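Local coordinates for protein ochratoxinase (Aspergillus niger, PDB 4C65) that uses zinc to cleave ochratoxin A into ochratoxin alpha and L-phenylalanine, acting as a carboxypeptidase that releases C-terminal aromatic amino acids, at residues A[59-64]-A[391-396]; A[360-365]-A[397-402]. One frame throughout, in Å; residues are numbered along the deposited sequence.

Overall arrangement
Contact 1 pairs strand 60-67 with the late strand 391-394, and contact 2 sets the loop that follows that late strand against helix 358-365. Their centres lie about 11 Å apart, and the two meet directly. On the face of contact 1 that carries V60 and M62, the M62 CE methyl packs on I362 CG2 of contact 2 at 3.8 Å, while V60 CG1 lies 4.0 Å from P398 CD. One apolar layer therefore runs from the sheet to the helix. Both contacts are away from the zinc site, but strand 60-67 leads along the chain toward the zinc ligands H69 and H71.

Contact 1. Residues A[59-64]-A[391-396]; sequences PVLMPG and VIALEE
V391 opens the pairing by laying its CG1 methyl against L61 CD1 at 3.5 Å, the two side chains crossing obliquely. With V391 CG1 anti to the backbone N (chi1 -178°), this branch reaches L61, whose side chain also packs on I10 and A12 of strand 7-15. I392 and M62 form an antiparallel hydrogen-bonded pair: I392 N donates to M62 O (2.9 Å), and M62 N donates to I392 O (3.0 Å). On the face of the sheet that also carries V60 and L394, the two side chains lie side by side and point the same way, with I392 CG1 3.6 Å from M62 CG; unbranched methionine fits here because it can run beside the isoleucine and then bend at its sulfur. A393 is small and turns to the same face as L61, its CB 4.0 Å from L61 CD1, while H413 and T412 of the next strand cover it. L394 returns to the M62 face. L394 N donates to V60 O (2.8 Å), whereas the return bond from V60 N to L394 O is weak. L394 CD1 meets M62 SD at 3.9 Å, adding a thioether to the apolar surface shared with V404 and F405. Beyond L394 the regular strand ends, yet contact continues: P59 CD lies 3.4 Å from L394 O, its CG is close to E395 O, and V60 CG2 meets the backbone of E396, whose carboxylate and that of E395 suit an exposed edge. This antiparallel pairing, which brings chain parts more than 300 residues apart together, probably lies where the small beta-sandwich domain runs into the twisted TIM barrel of amidohydrolases.

Contact 2. Residues A[360-365]-A[397-402]; sequences EAIKAA and NPLEDI
I362, on helix 358-365, makes a purely apolar contact with P398, L399 and I402 in the loop between strands 391-394 and 411-416, a loop whose start is shaped by an Asx turn. The contact joins a late helix of the amidohydrolase fold to the loop that leaves strand 391-394. No hydrogen bond joins the two segments; only aliphatic carbons meet. I362 carries most of it: CG1 lies anti to the carbonyl carbon (chi1 -74°) and the chain extends from there, so that CD1 is held out from the helix toward the loop. P398 and L399 receive this tip, each crossing the isoleucine at about a right angle, with I362 CD1 3.9 Å from P398 CG. The compact, puckered proline ring offers apolar carbon, CG, to the methyl, and is also backed by V60 and F405. One residue earlier on the helix, small A361 lets I402 CD1 come to 4.2 Å from its CB; the same methyl also lies near I362 CG1, and I402 packs on L347 of helix 344-354 as well. Within the loop, N397 OD1 accepts from L399 N at 3.0 Å, with the N-H above the amide's carbonyl plane.

Contact 1. Residues A[59-64]-A[391-396]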
loop_
_atom_site.group_PDB
_atom_site.type_symbol
_atom_site.label_atom_id
_atom_site.label_comp_id
_atom_site.label_asym_id
_atom_site.label_seq_id
_atom_site.Cartn_x
_atom_site.Cartn_y
_atom_site.Cartn_z
ATOM N N PRO A 59 -52.014 22.300 -28.699
ATOM C CA PRO A 59 -52.042 22.024 -30.141
ATOM C C PRO A 59 -51.465 20.670 -30.492
ATOM O O PRO A 59 -52.024 19.972 -31.326
ATOM C CB PRO A 59 -51.178 23.141 -30.752
ATOM C CG PRO A 59 -51.014 24.170 -29.684
ATOM C CD PRO A 59 -51.167 23.455 -28.365
ATOM N N VAL A 60 -50.361 20.297 -29.848
ATOM C CA VAL A 60 -49.662 19.052 -30.164
ATOM C C VAL A 60 -49.245 18.318 -28.903
ATOM O O VAL A 60 -48.656 18.912 -28.005
ATOM C CB VAL A 60 -48.402 19.315 -31.030
ATOM C CG1 VAL A 60 -47.657 18.021 -31.317
ATOM C CG2 VAL A 60 -48.800 19.990 -32.334
ATOM N N LEU A 61 -49.500 17.013 -28.884
ATOM C CA LEU A 61 -49.095 16.166 -27.783
ATOM C C LEU A 61 -48.311 14.959 -28.302
ATOM O O LEU A 61 -48.650 14.396 -29.357
ATOM C CB LEU A 61 -50.317 15.685 -27.018
ATOM C CG LEU A 61 -50.096 15.221 -25.590
ATOM C CD1 LEU A 61 -49.832 16.391 -24.651
ATOM C CD2 LEU A 61 -51.306 14.421 -25.108
ATOM N N MET A 62 -47.281 14.563 -27.561
ATOM C CA MET A 62 -46.434 13.437 -27.943
ATOM C C MET A 62 -45.738 12.854 -26.726
ATOM O O MET A 62 -45.799 13.438 -25.626
ATOM C CB MET A 62 -45.409 13.889 -28.987
ATOM C CG MET A 62 -44.442 14.978 -28.534
ATOM S SD MET A 62 -43.153 15.305 -29.764
ATOM C CE MET A 62 -42.080 13.888 -29.499
ATOM N N PRO A 63 -45.074 11.710 -26.893
ATOM C CA PRO A 63 -44.294 11.192 -25.768
ATOM C C PRO A 63 -43.120 12.068 -25.423
ATOM O O PRO A 63 -42.572 12.755 -26.288
ATOM C CB PRO A 63 -43.771 9.832 -26.275
ATOM C CG PRO A 63 -44.546 9.532 -27.507
ATOM C CD PRO A 63 -44.934 10.859 -28.076
ATOM N N GLY A 64 -42.737 12.057 -24.155
ATOM C CA GLY A 64 -41.480 12.694 -23.743
ATOM C C GLY A 64 -40.291 12.106 -24.513
ATOM O O GLY A 64 -40.280 10.916 -24.828
ATOM N N VAL A 391 -44.986 12.761 -21.016
ATOM C CA VAL A 391 -45.803 13.354 -22.073
ATOM C C VAL A 391 -45.390 14.787 -22.202
ATOM O O VAL A 391 -45.206 15.474 -21.192
ATOM C CB VAL A 391 -47.321 13.269 -21.730
ATOM C CG1 VAL A 391 -48.177 13.834 -22.859
ATOM C CG2 VAL A 391 -47.737 11.838 -21.434
ATOM N N ILE A 392 -45.229 15.251 -23.434
ATOM C CA ILE A 392 -44.935 16.663 -23.647
ATOM C C ILE A 392 -45.903 17.302 -24.637
ATOM O O ILE A 392 -46.416 16.639 -25.550
ATOM C CB ILE A 392 -43.473 16.896 -24.083
ATOM C CG1 ILE A 392 -43.158 16.218 -25.424
ATOM C CG2 ILE A 392 -42.530 16.401 -23.003
ATOM C CD1 ILE A 392 -41.823 16.622 -26.032
ATOM N N ALA A 393 -46.136 18.591 -24.438
ATOM C CA ALA A 393 -46.976 19.360 -25.336
ATOM C C ALA A 393 -46.141 20.382 -26.060
ATOM O O ALA A 393 -45.231 20.979 -25.485
ATOM C CB ALA A 393 -48.101 20.043 -24.583
ATOM N N LEU A 394 -46.490 20.595 -27.320
ATOM C CA LEU A 394 -45.813 21.565 -28.160
ATOM C C LEU A 394 -46.775 22.576 -28.720
ATOM O O LEU A 394 -47.967 22.293 -28.894
ATOM C CB LEU A 394 -45.129 20.854 -29.327
ATOM C CG LEU A 394 -43.754 20.255 -29.070
ATOM C CD1 LEU A 394 -43.888 18.882 -28.501
ATOM C CD2 LEU A 394 -42.910 20.190 -30.327
ATOM N N GLU A 395 -46.250 23.758 -29.014
ATOM C CA GLU A 395 -47.030 24.826 -29.615
ATOM C C GLU A 395 -47.186 24.630 -31.122
ATOM O O GLU A 395 -48.173 25.057 -31.677
ATOM C CB GLU A 395 -46.357 26.154 -29.349
ATOM C CG GLU A 395 -47.274 27.345 -29.071
ATOM C CD GLU A 395 -46.516 28.553 -28.470
ATOM O OE1 GLU A 395 -45.348 28.371 -28.020
ATOM O OE2 GLU A 395 -47.070 29.699 -28.457
ATOM N N GLU A 396 -46.219 23.984 -31.773
ATOM C CA GLU A 396 -46.268 23.768 -33.229
ATOM C C GLU A 396 -46.028 22.321 -33.602
ATOM O O GLU A 396 -45.511 21.540 -32.822
ATOM C CB GLU A 396 -45.264 24.642 -33.982
ATOM C CG GLU A 396 -45.766 26.099 -34.170
ATOM C CD GLU A 396 -45.006 27.185 -33.436
ATOM O OE1 GLU A 396 -43.868 26.945 -32.951
ATOM O OE2 GLU A 396 -45.555 28.325 -33.411
#

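Contact 2. Residues A[360-365]-A[397-402]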
loop_
_atom_site.group_PDB
_atom_site.type_symbol
_atom_site.label_atom_id
_atom_site.label_comp_id
_atom_site.label_asym_id
_atom_site.label_seq_id
_atom_site.Cartn_x
_atom_site.Cartn_y
_atom_site.Cartn_z
ATOM N N GLU A 360 -40.711 9.251 -38.454
ATOM C CA GLU A 360 -39.734 8.200 -38.114
ATOM C C GLU A 360 -38.690 8.690 -37.125
ATOM O O GLU A 360 -38.289 7.952 -36.221
ATOM C CB GLU A 360 -39.047 7.685 -39.365
ATOM C CG GLU A 360 -39.924 6.777 -40.219
ATOM C CD GLU A 360 -39.389 6.622 -41.643
ATOM O OE1 GLU A 360 -38.378 7.238 -42.022
ATOM O OE2 GLU A 360 -40.011 5.899 -42.435
ATOM N N ALA A 361 -38.260 9.936 -37.292
ATOM C CA ALA A 361 -37.299 10.544 -36.381
ATOM C C ALA A 361 -37.845 10.585 -34.965
ATOM O O ALA A 361 -37.146 10.245 -34.006
ATOM C CB ALA A 361 -36.940 11.944 -36.841
ATOM N N ILE A 362 -39.100 10.977 -34.847
ATOM C CA ILE A 362 -39.767 11.013 -33.551
ATOM C C ILE A 362 -39.891 9.628 -32.938
ATOM O O ILE A 362 -39.696 9.468 -31.743
ATOM C CB ILE A 362 -41.133 11.715 -33.650
ATOM C CG1 ILE A 362 -40.902 13.233 -33.798
ATOM C CG2 ILE A 362 -41.999 11.426 -32.424
ATOM C CD1 ILE A 362 -42.142 14.037 -34.111
ATOM N N LYS A 363 -40.163 8.626 -33.769
ATOM C CA LYS A 363 -40.232 7.221 -33.341
ATOM C C LYS A 363 -38.898 6.762 -32.754
ATOM O O LYS A 363 -38.836 6.109 -31.715
ATOM C CB LYS A 363 -40.593 6.356 -34.542
ATOM C CG LYS A 363 -40.740 4.886 -34.225
ATOM C CD LYS A 363 -40.796 3.977 -35.433
ATOM C CE LYS A 363 -41.053 2.617 -34.951
ATOM N NZ LYS A 363 -41.918 1.716 -35.743
ATOM N N ALA A 364 -37.828 7.144 -33.425
ATOM C CA ALA A 364 -36.473 6.819 -32.975
ATOM C C ALA A 364 -36.107 7.529 -31.659
ATOM O O ALA A 364 -35.238 7.049 -30.929
ATOM C CB ALA A 364 -35.463 7.170 -34.060
ATOM N N ALA A 365 -36.765 8.642 -31.355
ATOM C CA ALA A 365 -36.497 9.353 -30.113
ATOM C C ALA A 365 -37.519 9.088 -29.012
ATOM O O ALA A 365 -37.375 9.588 -27.897
ATOM C CB ALA A 365 -36.414 10.834 -30.378
ATOM N N ASN A 397 -46.425 21.987 -34.821
ATOM C CA ASN A 397 -46.380 20.626 -35.334
ATOM C C ASN A 397 -44.976 20.274 -35.832
ATOM O O ASN A 397 -44.541 20.784 -36.858
ATOM C CB ASN A 397 -47.393 20.472 -36.466
ATOM C CG ASN A 397 -47.421 19.084 -37.042
ATOM O OD1 ASN A 397 -46.761 18.166 -36.553
ATOM N ND2 ASN A 397 -48.141 18.929 -38.124
ATOM N N PRO A 398 -44.269 19.401 -35.093
ATOM C CA PRO A 398 -42.913 19.062 -35.458
ATOM C C PRO A 398 -42.812 18.280 -36.772
ATOM O O PRO A 398 -41.750 18.252 -37.371
ATOM C CB PRO A 398 -42.438 18.232 -34.272
ATOM C CG PRO A 398 -43.673 17.593 -33.750
ATOM C CD PRO A 398 -44.748 18.613 -33.937
ATOM N N LEU A 399 -43.912 17.676 -37.222
ATOM C CA LEU A 399 -43.924 16.920 -38.470
ATOM C C LEU A 399 -43.806 17.838 -39.676
ATOM O O LEU A 399 -43.394 17.386 -40.738
ATOM C CB LEU A 399 -45.200 16.085 -38.582
ATOM C CG LEU A 399 -45.481 15.139 -37.423
ATOM C CD1 LEU A 399 -46.809 14.447 -37.631
ATOM C CD2 LEU A 399 -44.368 14.121 -37.274
ATOM N N GLU A 400 -44.164 19.114 -39.495
ATOM C CA GLU A 400 -43.996 20.156 -40.537
ATOM C C GLU A 400 -42.604 20.713 -40.484
ATOM O O GLU A 400 -42.137 21.231 -41.477
ATOM C CB GLU A 400 -44.866 21.430 -40.319
ATOM C CG GLU A 400 -45.708 21.929 -41.473
ATOM C CD GLU A 400 -47.114 21.483 -41.268
ATOM O OE1 GLU A 400 -47.721 21.982 -40.289
ATOM O OE2 GLU A 400 -47.597 20.626 -42.024
ATOM N N ASP A 401 -41.967 20.680 -39.314
ATOM C CA ASP A 401 -40.607 21.200 -39.143
ATOM C C ASP A 401 -39.959 20.566 -37.924
ATOM O O ASP A 401 -40.263 20.918 -36.776
ATOM C CB ASP A 401 -40.632 22.729 -39.012
ATOM C CG ASP A 401 -39.236 23.351 -38.926
ATOM O OD1 ASP A 401 -38.215 22.679 -39.212
ATOM O OD2 ASP A 401 -39.166 24.548 -38.570
ATOM N N ILE A 402 -39.023 19.656 -38.177
ATOM C CA ILE A 402 -38.349 18.936 -37.103
ATOM C C ILE A 402 -37.482 19.839 -36.202
ATOM O O ILE A 402 -37.186 19.483 -35.071
ATOM C CB ILE A 402 -37.529 17.757 -37.665
ATOM C CG1 ILE A 402 -37.294 16.691 -36.594
ATOM C CG2 ILE A 402 -36.221 18.222 -38.292
ATOM C CD1 ILE A 402 -38.511 15.817 -36.332
#